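Local structure of major pollen allergen Jun a 1 (Juniperus ashei, 1PXZ) at residues G10-W14 with D15-M19; I70-S73 with Q74-I78; V134-S137 with E138-V142; I185-N189 with N190-N194; I261-G265 with N266-A270. The protein cleaves pectate by elimination, with low activity and a calcium cofactor, and is the major allergen of cedar pollen. One frame throughout, in Å; residues are numbered along the deposited sequence.

Contact 1: G10-W14 with D15-M19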
loop_
_atom_site.group_PDB
_atom_site.type_symbol
_atom_site.label_atom_id
_atom_site.label_comp_id
_atom_site.label_asym_id
_atom_site.label_seq_id
_atom_site.Cartn_x
_atom_site.Cartn_y
_atom_site.Cartn_z
ATOM N N GLY A 10 -6.564 -20.637 6.786
ATOM C CA GLY A 10 -6.249 -21.974 7.243
ATOM C C GLY A 10 -7.402 -22.759 7.827
ATOM O O GLY A 10 -7.631 -23.915 7.445
ATOM N N ASP A 11 -8.168 -22.215 8.781
ATOM C CA ASP A 11 -9.294 -23.018 9.286
ATOM C C ASP A 11 -10.512 -22.099 9.412
ATOM O O ASP A 11 -11.160 -22.025 10.452
ATOM C CB ASP A 11 -8.990 -23.689 10.611
ATOM C CG ASP A 11 -8.700 -22.666 11.693
ATOM O OD1 ASP A 11 -8.318 -21.544 11.288
ATOM O OD2 ASP A 11 -8.872 -22.995 12.885
ATOM N N SER A 12 -10.762 -21.410 8.309
ATOM C CA SER A 12 -11.835 -20.429 8.181
ATOM C C SER A 12 -12.293 -20.389 6.727
ATOM O O SER A 12 -11.405 -20.496 5.884
ATOM C CB SER A 12 -11.341 -19.053 8.631
ATOM O OG SER A 12 -12.379 -18.084 8.592
ATOM N N ASN A 13 -13.583 -20.255 6.462
ATOM C CA ASN A 13 -14.123 -19.897 5.161
ATOM C C ASN A 13 -14.419 -18.394 5.163
ATOM O O ASN A 13 -15.383 -18.019 5.840
ATOM C CB ASN A 13 -15.422 -20.615 4.835
ATOM C CG ASN A 13 -15.338 -22.122 4.786
ATOM O OD1 ASN A 13 -14.366 -22.741 5.237
ATOM N ND2 ASN A 13 -16.391 -22.737 4.240
ATOM N N TRP A 14 -13.656 -17.569 4.458
ATOM C CA TRP A 14 -13.884 -16.129 4.595
ATOM C C TRP A 14 -15.310 -15.716 4.257
ATOM O O TRP A 14 -15.798 -14.724 4.794
ATOM C CB TRP A 14 -12.916 -15.332 3.702
ATOM C CG TRP A 14 -13.015 -15.635 2.233
ATOM C CD1 TRP A 14 -12.235 -16.501 1.515
ATOM C CD2 TRP A 14 -13.948 -15.069 1.297
ATOM N NE1 TRP A 14 -12.629 -16.506 0.191
ATOM C CE2 TRP A 14 -13.676 -15.637 0.042
ATOM C CE3 TRP A 14 -14.981 -14.135 1.392
ATOM C CZ2 TRP A 14 -14.410 -15.300 -1.100
ATOM C CZ3 TRP A 14 -15.723 -13.792 0.285
ATOM C CH2 TRP A 14 -15.413 -14.392 -0.948
ATOM N N ASP A 15 -15.965 -16.420 3.342
ATOM C CA ASP A 15 -17.289 -15.918 2.891
ATOM C C ASP A 15 -18.234 -15.901 4.081
ATOM O O ASP A 15 -19.095 -15.026 4.160
ATOM C CB ASP A 15 -17.825 -16.729 1.737
ATOM C CG ASP A 15 -18.114 -18.197 1.940
ATOM O OD1 ASP A 15 -17.830 -18.799 2.995
ATOM O OD2 ASP A 15 -18.663 -18.830 0.997
ATOM N N GLN A 16 -18.043 -16.863 4.986
ATOM C CA GLN A 16 -18.996 -16.895 6.115
ATOM C C GLN A 16 -18.400 -16.215 7.338
ATOM O O GLN A 16 -19.081 -16.059 8.355
ATOM C CB GLN A 16 -19.436 -18.338 6.393
ATOM C CG GLN A 16 -18.339 -19.197 6.976
ATOM C CD GLN A 16 -18.638 -20.680 6.885
ATOM O OE1 GLN A 16 -19.670 -21.117 6.373
ATOM N NE2 GLN A 16 -17.704 -21.479 7.410
ATOM N N ASN A 17 -17.136 -15.786 7.245
ATOM C CA ASN A 17 -16.543 -15.051 8.362
ATOM C C ASN A 17 -15.618 -13.952 7.855
ATOM O O ASN A 17 -14.411 -13.980 8.085
ATOM C CB ASN A 17 -15.799 -16.031 9.259
ATOM C CG ASN A 17 -15.384 -15.492 10.604
ATOM O OD1 ASN A 17 -14.810 -16.278 11.372
ATOM N ND2 ASN A 17 -15.645 -14.235 10.913
ATOM N N ARG A 18 -16.185 -12.962 7.159
ATOM C CA ARG A 18 -15.307 -11.965 6.539
ATOM C C ARG A 18 -14.480 -11.227 7.582
ATOM O O ARG A 18 -13.375 -10.788 7.259
ATOM C CB ARG A 18 -16.093 -10.933 5.729
ATOM C CG ARG A 18 -16.702 -11.424 4.418
ATOM C CD ARG A 18 -17.596 -10.300 3.858
ATOM N NE ARG A 18 -18.197 -10.658 2.580
ATOM C CZ ARG A 18 -17.593 -10.451 1.414
ATOM N NH1 ARG A 18 -16.376 -9.887 1.380
ATOM N NH2 ARG A 18 -18.212 -10.800 0.292
ATOM N N MET A 19 -14.939 -11.014 8.822
ATOM C CA MET A 19 -14.128 -10.115 9.649
ATOM C C MET A 19 -12.938 -10.800 10.302
ATOM O O MET A 19 -12.136 -10.178 10.999
ATOM C CB MET A 19 -15.014 -9.468 10.718
ATOM C CG MET A 19 -16.113 -8.590 10.092
ATOM S SD MET A 19 -16.916 -7.665 11.406
ATOM C CE MET A 19 -17.980 -6.536 10.536
HETATM O O HOH W 1 -18.397 -21.301 3.083
#

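Contact 2: I70-S73 with Q74-I78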
loop_
_atom_site.group_PDB
_atom_site.type_symbol
_atom_site.label_atom_id
_atom_site.label_comp_id
_atom_site.label_asym_id
_atom_site.label_seq_id
_atom_site.Cartn_x
_atom_site.Cartn_y
_atom_site.Cartn_z
ATOM N N ILE A 70 -17.406 -2.703 4.385
ATOM C CA ILE A 70 -18.054 -2.538 3.078
ATOM C C ILE A 70 -17.740 -3.671 2.110
ATOM O O ILE A 70 -16.584 -4.049 1.896
ATOM C CB ILE A 70 -17.666 -1.167 2.495
ATOM C CG1 ILE A 70 -18.105 -0.021 3.410
ATOM C CG2 ILE A 70 -18.181 -0.984 1.075
ATOM C CD1 ILE A 70 -17.326 1.271 3.178
ATOM N N ILE A 71 -18.824 -4.224 1.551
ATOM C CA ILE A 71 -18.730 -5.327 0.584
ATOM C C ILE A 71 -19.571 -4.995 -0.654
ATOM O O ILE A 71 -20.274 -3.988 -0.671
ATOM C CB ILE A 71 -19.246 -6.644 1.161
ATOM C CG1 ILE A 71 -20.714 -6.533 1.611
ATOM C CG2 ILE A 71 -18.387 -7.126 2.322
ATOM C CD1 ILE A 71 -21.348 -7.876 1.899
ATOM N N PHE A 72 -19.501 -5.812 -1.693
ATOM C CA PHE A 72 -20.135 -5.420 -2.965
ATOM C C PHE A 72 -21.111 -6.492 -3.436
ATOM O O PHE A 72 -20.759 -7.668 -3.394
ATOM C CB PHE A 72 -19.047 -5.147 -4.000
ATOM C CG PHE A 72 -18.126 -3.982 -3.651
ATOM C CD1 PHE A 72 -17.079 -4.170 -2.759
ATOM C CD2 PHE A 72 -18.286 -2.730 -4.200
ATOM C CE1 PHE A 72 -16.227 -3.121 -2.416
ATOM C CE2 PHE A 72 -17.448 -1.680 -3.866
ATOM C CZ PHE A 72 -16.394 -1.868 -2.978
ATOM N N SER A 73 -22.310 -6.101 -3.857
ATOM C CA SER A 73 -23.370 -7.046 -4.197
ATOM C C SER A 73 -23.143 -7.730 -5.531
ATOM O O SER A 73 -23.750 -8.742 -5.900
ATOM C CB SER A 73 -24.718 -6.305 -4.228
ATOM O OG SER A 73 -24.745 -5.495 -5.403
ATOM N N GLN A 74 -22.248 -7.218 -6.352
ATOM C CA GLN A 74 -22.017 -7.771 -7.671
ATOM C C GLN A 74 -20.683 -7.285 -8.225
ATOM O O GLN A 74 -20.117 -6.347 -7.667
ATOM C CB GLN A 74 -23.133 -7.292 -8.620
ATOM C CG GLN A 74 -22.986 -5.820 -8.935
ATOM C CD GLN A 74 -23.821 -5.327 -10.100
ATOM O OE1 GLN A 74 -23.320 -5.069 -11.203
ATOM N NE2 GLN A 74 -25.119 -5.177 -9.833
ATOM N N ASN A 75 -20.246 -7.903 -9.317
ATOM C CA ASN A 75 -19.093 -7.295 -9.991
ATOM C C ASN A 75 -19.425 -5.850 -10.338
ATOM O O ASN A 75 -20.557 -5.545 -10.756
ATOM C CB ASN A 75 -18.759 -8.046 -11.274
ATOM C CG ASN A 75 -18.277 -9.460 -11.105
ATOM O OD1 ASN A 75 -18.173 -10.217 -12.078
ATOM N ND2 ASN A 75 -17.964 -9.870 -9.897
ATOM N N MET A 76 -18.465 -4.946 -10.209
ATOM C CA MET A 76 -18.706 -3.533 -10.448
ATOM C C MET A 76 -17.479 -2.823 -11.004
ATOM O O MET A 76 -16.427 -2.940 -10.371
ATOM C CB MET A 76 -19.055 -2.848 -9.121
ATOM C CG MET A 76 -20.504 -3.046 -8.725
ATOM S SD MET A 76 -20.873 -2.132 -7.202
ATOM C CE MET A 76 -22.495 -2.851 -6.877
ATOM N N ASN A 77 -17.610 -2.123 -12.121
ATOM C CA ASN A 77 -16.620 -1.117 -12.503
ATOM C C ASN A 77 -17.132 0.241 -12.057
ATOM O O ASN A 77 -18.179 0.689 -12.553
ATOM C CB ASN A 77 -16.326 -1.126 -14.003
ATOM C CG ASN A 77 -15.924 -2.516 -14.444
ATOM O OD1 ASN A 77 -15.252 -3.225 -13.699
ATOM N ND2 ASN A 77 -16.333 -2.962 -15.626
ATOM N N ILE A 78 -16.434 0.869 -11.122
ATOM C CA ILE A 78 -16.939 2.148 -10.609
ATOM C C ILE A 78 -16.049 3.290 -11.071
ATOM O O ILE A 78 -14.822 3.237 -10.925
ATOM C CB ILE A 78 -17.029 2.144 -9.067
ATOM C CG1 ILE A 78 -18.059 1.183 -8.486
ATOM C CG2 ILE A 78 -17.242 3.571 -8.575
ATOM C CD1 ILE A 78 -17.907 0.870 -7.013
#

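Contact 3: V134-S137 with E138-V142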
loop_
_atom_site.group_PDB
_atom_site.type_symbol
_atom_site.label_atom_id
_atom_site.label_comp_id
_atom_site.label_asym_id
_atom_site.label_seq_id
_atom_site.Cartn_x
_atom_site.Cartn_y
_atom_site.Cartn_z
ATOM N N VAL A 134 -16.640 18.354 -2.372
ATOM C CA VAL A 134 -16.774 16.933 -2.097
ATOM C C VAL A 134 -17.266 16.701 -0.672
ATOM O O VAL A 134 -16.806 17.417 0.222
ATOM C CB VAL A 134 -15.430 16.181 -2.187
ATOM C CG1 VAL A 134 -15.684 14.682 -1.996
ATOM C CG2 VAL A 134 -14.677 16.410 -3.486
ATOM N N LEU A 135 -18.133 15.732 -0.428
ATOM C CA LEU A 135 -18.442 15.325 0.928
ATOM C C LEU A 135 -17.244 14.540 1.486
ATOM O O LEU A 135 -17.091 13.349 1.210
ATOM C CB LEU A 135 -19.733 14.500 1.024
ATOM C CG LEU A 135 -20.115 14.188 2.479
ATOM C CD1 LEU A 135 -21.067 15.244 3.037
ATOM C CD2 LEU A 135 -20.729 12.806 2.610
ATOM N N VAL A 136 -16.425 15.259 2.256
ATOM C CA VAL A 136 -15.198 14.668 2.797
ATOM C C VAL A 136 -15.601 13.541 3.733
ATOM O O VAL A 136 -15.138 12.410 3.599
ATOM C CB VAL A 136 -14.312 15.719 3.474
ATOM C CG1 VAL A 136 -13.154 15.049 4.192
ATOM C CG2 VAL A 136 -13.756 16.711 2.448
ATOM N N SER A 137 -16.509 13.819 4.673
ATOM C CA SER A 137 -17.111 12.766 5.472
ATOM C C SER A 137 -18.479 13.235 5.986
ATOM O O SER A 137 -18.789 14.435 5.921
ATOM C CB SER A 137 -16.261 12.364 6.687
ATOM O OG SER A 137 -16.376 13.359 7.705
ATOM N N GLU A 138 -19.239 12.282 6.499
ATOM C CA GLU A 138 -20.567 12.593 7.038
ATOM C C GLU A 138 -20.424 13.707 8.061
ATOM O O GLU A 138 -21.150 14.703 8.067
ATOM C CB GLU A 138 -21.206 11.345 7.634
ATOM C CG GLU A 138 -22.488 11.584 8.428
ATOM C CD GLU A 138 -22.972 10.363 9.179
ATOM O OE1 GLU A 138 -22.273 9.326 9.228
ATOM O OE2 GLU A 138 -24.088 10.426 9.754
ATOM N N SER A 139 -19.418 13.539 8.923
ATOM C CA SER A 139 -19.292 14.532 9.996
ATOM C C SER A 139 -18.676 15.831 9.523
ATOM O O SER A 139 -19.047 16.900 10.023
ATOM C CB SER A 139 -18.464 13.960 11.158
ATOM O OG SER A 139 -19.163 14.125 12.384
ATOM N N ILE A 140 -17.729 15.747 8.585
ATOM C CA ILE A 140 -17.053 16.976 8.162
ATOM C C ILE A 140 -17.912 17.796 7.219
ATOM O O ILE A 140 -17.852 19.021 7.241
ATOM C CB ILE A 140 -15.687 16.652 7.519
ATOM C CG1 ILE A 140 -14.677 16.109 8.547
ATOM C CG2 ILE A 140 -15.098 17.841 6.789
ATOM C CD1 ILE A 140 -13.373 15.632 7.936
ATOM N N GLY A 141 -18.716 17.147 6.382
ATOM C CA GLY A 141 -19.517 17.898 5.426
ATOM C C GLY A 141 -18.775 18.183 4.141
ATOM O O GLY A 141 -17.703 17.630 3.862
ATOM N N VAL A 142 -19.361 19.072 3.333
ATOM C CA VAL A 142 -18.845 19.380 2.001
ATOM C C VAL A 142 -17.790 20.478 2.088
ATOM O O VAL A 142 -17.944 21.479 2.796
ATOM C CB VAL A 142 -19.994 19.765 1.044
ATOM C CG1 VAL A 142 -19.518 20.166 -0.342
ATOM C CG2 VAL A 142 -20.963 18.587 0.950
#

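Contact 4: I185-N189 with N190-N194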
loop_
_atom_site.group_PDB
_atom_site.type_symbol
_atom_site.label_atom_id
_atom_site.label_comp_id
_atom_site.label_asym_id
_atom_site.label_seq_id
_atom_site.Cartn_x
_atom_site.Cartn_y
_atom_site.Cartn_z
ATOM N N ILE A 185 1.619 1.437 9.259
ATOM C CA ILE A 185 0.989 0.958 8.022
ATOM C C ILE A 185 1.644 -0.296 7.500
ATOM O O ILE A 185 2.858 -0.457 7.489
ATOM C CB ILE A 185 1.060 2.091 6.979
ATOM C CG1 ILE A 185 0.148 3.256 7.442
ATOM C CG2 ILE A 185 0.723 1.664 5.568
ATOM C CD1 ILE A 185 0.524 4.544 6.746
ATOM N N THR A 186 0.807 -1.229 7.042
ATOM C CA THR A 186 1.320 -2.413 6.372
ATOM C C THR A 186 0.765 -2.427 4.954
ATOM O O THR A 186 -0.422 -2.185 4.760
ATOM C CB THR A 186 0.912 -3.702 7.104
ATOM O OG1 THR A 186 1.672 -3.785 8.327
ATOM C CG2 THR A 186 1.211 -4.983 6.336
ATOM N N ILE A 187 1.649 -2.716 4.020
ATOM C CA ILE A 187 1.245 -2.841 2.612
ATOM C C ILE A 187 1.627 -4.246 2.208
ATOM O O ILE A 187 2.823 -4.535 2.062
ATOM C CB ILE A 187 1.954 -1.758 1.805
ATOM C CG1 ILE A 187 1.498 -0.341 2.213
ATOM C CG2 ILE A 187 1.830 -1.990 0.306
ATOM C CD1 ILE A 187 2.469 0.752 1.793
ATOM N N SER A 188 0.643 -5.120 2.036
ATOM C CA SER A 188 0.967 -6.543 1.938
ATOM C C SER A 188 0.174 -7.272 0.858
ATOM O O SER A 188 -0.967 -6.882 0.596
ATOM C CB SER A 188 0.687 -7.233 3.293
ATOM O OG SER A 188 -0.652 -7.009 3.722
ATOM N N ASN A 189 0.762 -8.319 0.273
ATOM C CA ASN A 189 0.029 -9.218 -0.607
ATOM C C ASN A 189 -0.548 -8.494 -1.824
ATOM O O ASN A 189 -1.477 -9.057 -2.408
ATOM C CB ASN A 189 -1.145 -9.880 0.139
ATOM C CG ASN A 189 -0.704 -10.846 1.224
ATOM O OD1 ASN A 189 0.096 -11.743 0.957
ATOM N ND2 ASN A 189 -1.241 -10.682 2.443
ATOM N N ASN A 190 -0.061 -7.327 -2.198
ATOM C CA ASN A 190 -0.591 -6.640 -3.372
ATOM C C ASN A 190 0.134 -7.040 -4.658
ATOM O O ASN A 190 1.265 -7.508 -4.575
ATOM C CB ASN A 190 -0.404 -5.135 -3.225
ATOM C CG ASN A 190 -1.073 -4.618 -1.956
ATOM O OD1 ASN A 190 -0.396 -4.232 -0.995
ATOM N ND2 ASN A 190 -2.396 -4.614 -1.990
ATOM N N HIS A 191 -0.495 -6.827 -5.811
ATOM C CA HIS A 191 0.201 -7.035 -7.090
ATOM C C HIS A 191 0.314 -5.670 -7.760
ATOM O O HIS A 191 -0.733 -5.101 -8.060
ATOM C CB HIS A 191 -0.528 -8.049 -7.951
ATOM C CG HIS A 191 0.121 -8.354 -9.266
ATOM N ND1 HIS A 191 -0.566 -8.938 -10.318
ATOM C CD2 HIS A 191 1.397 -8.159 -9.697
ATOM C CE1 HIS A 191 0.262 -9.083 -11.345
ATOM N NE2 HIS A 191 1.463 -8.624 -10.998
ATOM N N PHE A 192 1.513 -5.141 -7.924
ATOM C CA PHE A 192 1.740 -3.856 -8.581
ATOM C C PHE A 192 2.269 -4.117 -9.983
ATOM O O PHE A 192 3.260 -4.861 -10.096
ATOM C CB PHE A 192 2.765 -3.007 -7.830
ATOM C CG PHE A 192 2.456 -2.704 -6.385
ATOM C CD1 PHE A 192 2.852 -3.615 -5.410
ATOM C CD2 PHE A 192 1.791 -1.551 -6.022
ATOM C CE1 PHE A 192 2.580 -3.369 -4.075
ATOM C CE2 PHE A 192 1.526 -1.283 -4.685
ATOM C CZ PHE A 192 1.919 -2.200 -3.723
ATOM N N PHE A 193 1.673 -3.548 -11.030
ATOM C CA PHE A 193 2.165 -3.909 -12.370
ATOM C C PHE A 193 1.793 -2.846 -13.409
ATOM O O PHE A 193 0.911 -2.020 -13.171
ATOM C CB PHE A 193 1.670 -5.295 -12.784
ATOM C CG PHE A 193 0.149 -5.411 -12.936
ATOM C CD1 PHE A 193 -0.656 -5.645 -11.833
ATOM C CD2 PHE A 193 -0.452 -5.302 -14.180
ATOM C CE1 PHE A 193 -2.017 -5.778 -11.985
ATOM C CE2 PHE A 193 -1.835 -5.408 -14.341
ATOM C CZ PHE A 193 -2.621 -5.637 -13.224
ATOM N N ASN A 194 2.503 -2.909 -14.541
ATOM C CA ASN A 194 2.245 -2.008 -15.667
ATOM C C ASN A 194 2.132 -0.570 -15.228
ATOM O O ASN A 194 1.125 0.105 -15.482
ATOM C CB ASN A 194 0.961 -2.437 -16.397
ATOM C CG ASN A 194 1.104 -3.798 -17.061
ATOM O OD1 ASN A 194 2.166 -4.436 -17.096
ATOM N ND2 ASN A 194 -0.024 -4.257 -17.619
#

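Contact 5: I261-G265 with N266-A270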
loop_
_atom_site.group_PDB
_atom_site.type_symbol
_atom_site.label_atom_id
_atom_site.label_comp_id
_atom_site.label_asym_id
_atom_site.label_seq_id
_atom_site.Cartn_x
_atom_site.Cartn_y
_atom_site.Cartn_z
ATOM N N ILE A 261 16.105 1.665 5.566
ATOM C CA ILE A 261 15.514 0.637 4.727
ATOM C C ILE A 261 16.073 -0.726 5.091
ATOM O O ILE A 261 17.256 -0.976 4.925
ATOM C CB ILE A 261 15.744 0.946 3.225
ATOM C CG1 ILE A 261 15.167 2.308 2.854
ATOM C CG2 ILE A 261 15.203 -0.215 2.406
ATOM C CD1 ILE A 261 15.417 2.799 1.438
ATOM N N LEU A 262 15.195 -1.586 5.594
ATOM C CA LEU A 262 15.518 -2.934 6.005
ATOM C C LEU A 262 14.923 -3.925 5.015
ATOM O O LEU A 262 13.755 -4.296 5.092
ATOM C CB LEU A 262 15.060 -3.191 7.442
ATOM C CG LEU A 262 15.508 -2.097 8.442
ATOM C CD1 LEU A 262 15.095 -2.482 9.856
ATOM C CD2 LEU A 262 17.013 -1.856 8.368
ATOM N N SER A 263 15.786 -4.324 4.070
ATOM C CA SER A 263 15.414 -5.295 3.052
ATOM C C SER A 263 15.726 -6.704 3.548
ATOM O O SER A 263 16.878 -6.986 3.862
ATOM C CB SER A 263 16.164 -4.996 1.750
ATOM O OG SER A 263 15.968 -6.052 0.816
ATOM N N GLU A 264 14.716 -7.568 3.646
ATOM C CA GLU A 264 14.927 -8.919 4.163
ATOM C C GLU A 264 14.147 -9.958 3.392
ATOM O O GLU A 264 12.920 -9.826 3.261
ATOM C CB GLU A 264 14.489 -8.887 5.634
ATOM C CG GLU A 264 14.682 -10.180 6.399
ATOM C CD GLU A 264 14.392 -10.046 7.884
ATOM O OE1 GLU A 264 13.838 -9.009 8.324
ATOM O OE2 GLU A 264 14.733 -11.024 8.595
ATOM N N GLY A 265 14.809 -10.976 2.863
ATOM C CA GLY A 265 14.109 -12.073 2.225
ATOM C C GLY A 265 13.380 -11.698 0.953
ATOM O O GLY A 265 12.406 -12.379 0.570
ATOM N N ASN A 266 13.805 -10.665 0.247
ATOM C CA ASN A 266 13.225 -10.317 -1.055
ATOM C C ASN A 266 13.867 -11.124 -2.172
ATOM O O ASN A 266 14.981 -11.627 -1.981
ATOM C CB ASN A 266 13.423 -8.816 -1.305
ATOM C CG ASN A 266 12.663 -8.007 -0.267
ATOM O OD1 ASN A 266 11.431 -8.120 -0.216
ATOM N ND2 ASN A 266 13.363 -7.216 0.528
ATOM N N SER A 267 13.208 -11.241 -3.318
ATOM C CA SER A 267 13.845 -11.882 -4.473
ATOM C C SER A 267 13.856 -10.862 -5.611
ATOM O O SER A 267 12.805 -10.342 -6.010
ATOM C CB SER A 267 13.122 -13.158 -4.866
ATOM O OG SER A 267 13.641 -13.696 -6.086
ATOM N N PHE A 268 15.049 -10.541 -6.109
ATOM C CA PHE A 268 15.193 -9.475 -7.090
ATOM C C PHE A 268 15.706 -10.067 -8.402
ATOM O O PHE A 268 16.797 -10.648 -8.393
ATOM C CB PHE A 268 16.159 -8.404 -6.597
ATOM C CG PHE A 268 15.897 -7.706 -5.277
ATOM C CD1 PHE A 268 14.942 -6.697 -5.172
ATOM C CD2 PHE A 268 16.612 -8.060 -4.132
ATOM C CE1 PHE A 268 14.737 -6.075 -3.945
ATOM C CE2 PHE A 268 16.411 -7.435 -2.911
ATOM C CZ PHE A 268 15.469 -6.415 -2.813
ATOM N N THR A 269 14.952 -9.929 -9.480
ATOM C CA THR A 269 15.405 -10.353 -10.813
ATOM C C THR A 269 15.732 -9.122 -11.634
ATOM O O THR A 269 14.850 -8.329 -11.984
ATOM C CB THR A 269 14.336 -11.226 -11.496
ATOM O OG1 THR A 269 14.131 -12.397 -10.700
ATOM C CG2 THR A 269 14.818 -11.657 -12.876
ATOM N N ALA A 270 16.994 -8.862 -11.951
ATOM C CA ALA A 270 17.425 -7.660 -12.659
ATOM C C ALA A 270 17.082 -7.686 -14.148
ATOM O O ALA A 270 16.974 -8.761 -14.740
ATOM C CB ALA A 270 18.944 -7.422 -12.549
#

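Contact 1: G10-W14 with D15-M19
Trp14 turns its indole flat against the residue that follows it: Asp15 CB sits over the six-membered ring, 4.0 Å from its centroid and 19° off the normal, a CH-pi contact. Trp14 CG, set between the backbone N and the carbonyl carbon (chi1 60°), folds the indole back over Asp15 N. Arg18 runs alongside in the same direction. Its guanidinium is tilted 66° to the indole, so that NH2 lies at the ring edge while Trp14 CZ3 looks onto the guanidinium face, 3.9 Å from Arg18 NH2. Arg18 NH1 forms a salt bridge with Asp93 OD2. All this belongs to a tight surface turn in the loop between helix 5-9 and strand 39-43, where the chain enters the parallel beta-helix. Asn13 O accepts Gln16 N at 3.0 Å, the donor standing above the carbonyl plane. The amides of Asn13 and Gln16 are almost parallel, and Gln16 NE2 comes to 3.5 Å from Asn13 CB. One water bridges Asn13 and Asp15, accepting from Asn13 ND2 at 2.7 Å and donating to Asp15 OD1 at 2.6 Å.

Contact 2: I70-S73 with Q74-I78
The ring of Phe72 meets Met76 at its edge: Met76 SD lies close to the ring plane, 5.4 Å from the centroid and 84° off the normal, a Met-aromatic contact. Ile78 CD1 comes obliquely to the same ring, 4.1 Å from Phe72 CE2. The three residues line the inside of a bend between strands 68-72 and 76-78, which belong to one coil of the parallel beta-helix. Neighbours add to the apolar surroundings of the ring: Leu58 from helix 58-63, Val43 from strand 39-43 and Val99 from strand 99-102. Phe72 and Met76 cross at a slant, and the sulfur reaches the ring because the methionine is extended beyond CG, which itself lies beside the backbone N (chi1 -81°). Its approach to the ring is 4.0 Å, from Met76 SD to Phe72 CD2. From residue 71 onward this bend lies in a region bound by IgE from most of the patients tested, yet Phe72, Met76 and Ile78 are buried, while Ser73 and Gln74 at the corner are exposed. Ser73 OG hydrogen-bonds to Val43 O in the adjacent coil and also touches the thioether methyl, Met76 CE, at 3.8 Å.

Contact 3: V134-S137 with E138-V142
Ser137 OG receives the backbone N-H of Ile140 at 2.9 Å, a fairly straight bond of 158°, and is also reached by a weak hydrogen bond with Glu65 OE1. The hydroxyl thus ties down the tight end of a beta hairpin, strands 132-137 and 141-145, in which residues 138-140 turn with helical backbone angles. Its first torsion (chi1 76°) sets OG between backbone N and carbonyl carbon, which lets it face the turn. The main chain closes the same turn: Gly141 N donates to Ser137 O at 2.8 Å, and Val136 N to Gly141 O at 3.1 Å. Gly141, with a positive phi, carries the chain into strand 141-145. The side chains of Val136 and Ile140 cross at a slant, Val136 CG1 lying 3.8 Å from Ile140 CD1, while Leu135 and Val142 form an antiparallel non-hydrogen-bonded pair whose branches Leu135 CD1 and Val142 CG2 meet at 3.9 Å. Outside the hairpin, Glu138 OE1 accepts the backbone N-H of Glu65. Farther from the turn, Val142 CA points its hydrogen at Val134 O, 3.3 Å away.

Contact 4: I185-N189 with N190-N194
Ile187 presents CG2 to the edge of the Phe192 ring, close to its plane and 4.0 Å from Phe192 CZ, with the two side chains at about a right angle. This is the packed inner side of a bend in the parallel beta-helix, near the centre of the molecule, where strand 185-195 turns through Asn189 and Asn190. Ile163, Ile176 and Met199 also press on Ile187, and the Phe192 ring, about 9 Å from the side chain of the predicted active-site residue Arg229, meets that of Phe222 in the next coil with the planes only about 10° apart. Asn190 shares the interior: its CG stands away from the carbonyl carbon (chi1 -57°), which folds the side chain back over the bend and brings Asn190 CG to 3.4 Å from Ser188 O. It touches Asn166 and Asn220, consistent with an asparagine ladder like that of other pectate lyases. Asn189 makes the corner with a positive phi of 60°, and its ND2 shares Asp164 OD1 with Ser188 OG. The other side faces solvent more: His191 and Phe193 are partly exposed and Asn194 is exposed. There Phe193 CD1 lies 3.5 Å above the plane of the His191 ring, over its centre.

Contact 5: I261-G265 with N266-A270
Asn266, first residue of its segment, reaches back across the corner to Ser263: Asn266 ND2 donates to Ser263 OG at 2.9 Å, with an N-H...O angle of 144° and the hydroxyl lying nearly in the amide plane. Placing CG opposite the carbonyl carbon (chi1 -64°) swings the amide inward over the bend, which Gly265 makes with a positive phi. The buried amide is well supplied, since ND2 also bonds to Val240 O and OD1 accepts Asn243 N. Asp301 braces both partners, one carboxylate oxygen bonding to Asn266 N and the other to Ser263 OG. The CB of Ser267 points away from segment 261-265, though the residue is still buried. Phe268 comes back inside, its ring edge-on to the serine, with Phe268 CZ 3.7 Å from Ser263 OG in the ring plane. The hydroxyl of Ser263 is thus met by the amide of Asn266 and by the rim of the phenyl ring. In the parallel beta-helix, strand 260-264 runs between strands 237-241 and 296-299, and strand 267-269 between 244-245 and 302-304.

In the fold
The five contacts follow one another along the chain without overlap. Contacts 2, 4 and 5 are bends between consecutive strand portions in different coils of the same parallel beta-helix: centres of contacts 4 and 5 are 15 Å apart, those of 2 and 4 are 21 Å apart, and contacts 2 and 5, 35 Å apart, lie on opposite sides of the chain's centre. Contact 1, at the start of the beta-helix region, lies in the loop before the first strand, 39-43, and touches contact 2, Arg18 CZ packing on Ile71 CG2 at 3.5 Å. The hairpin of contact 3 stands apart, its centre 23 Å from that of contact 2. Of the five, contact 4 alone approaches the predicted catalytic and calcium-binding residues.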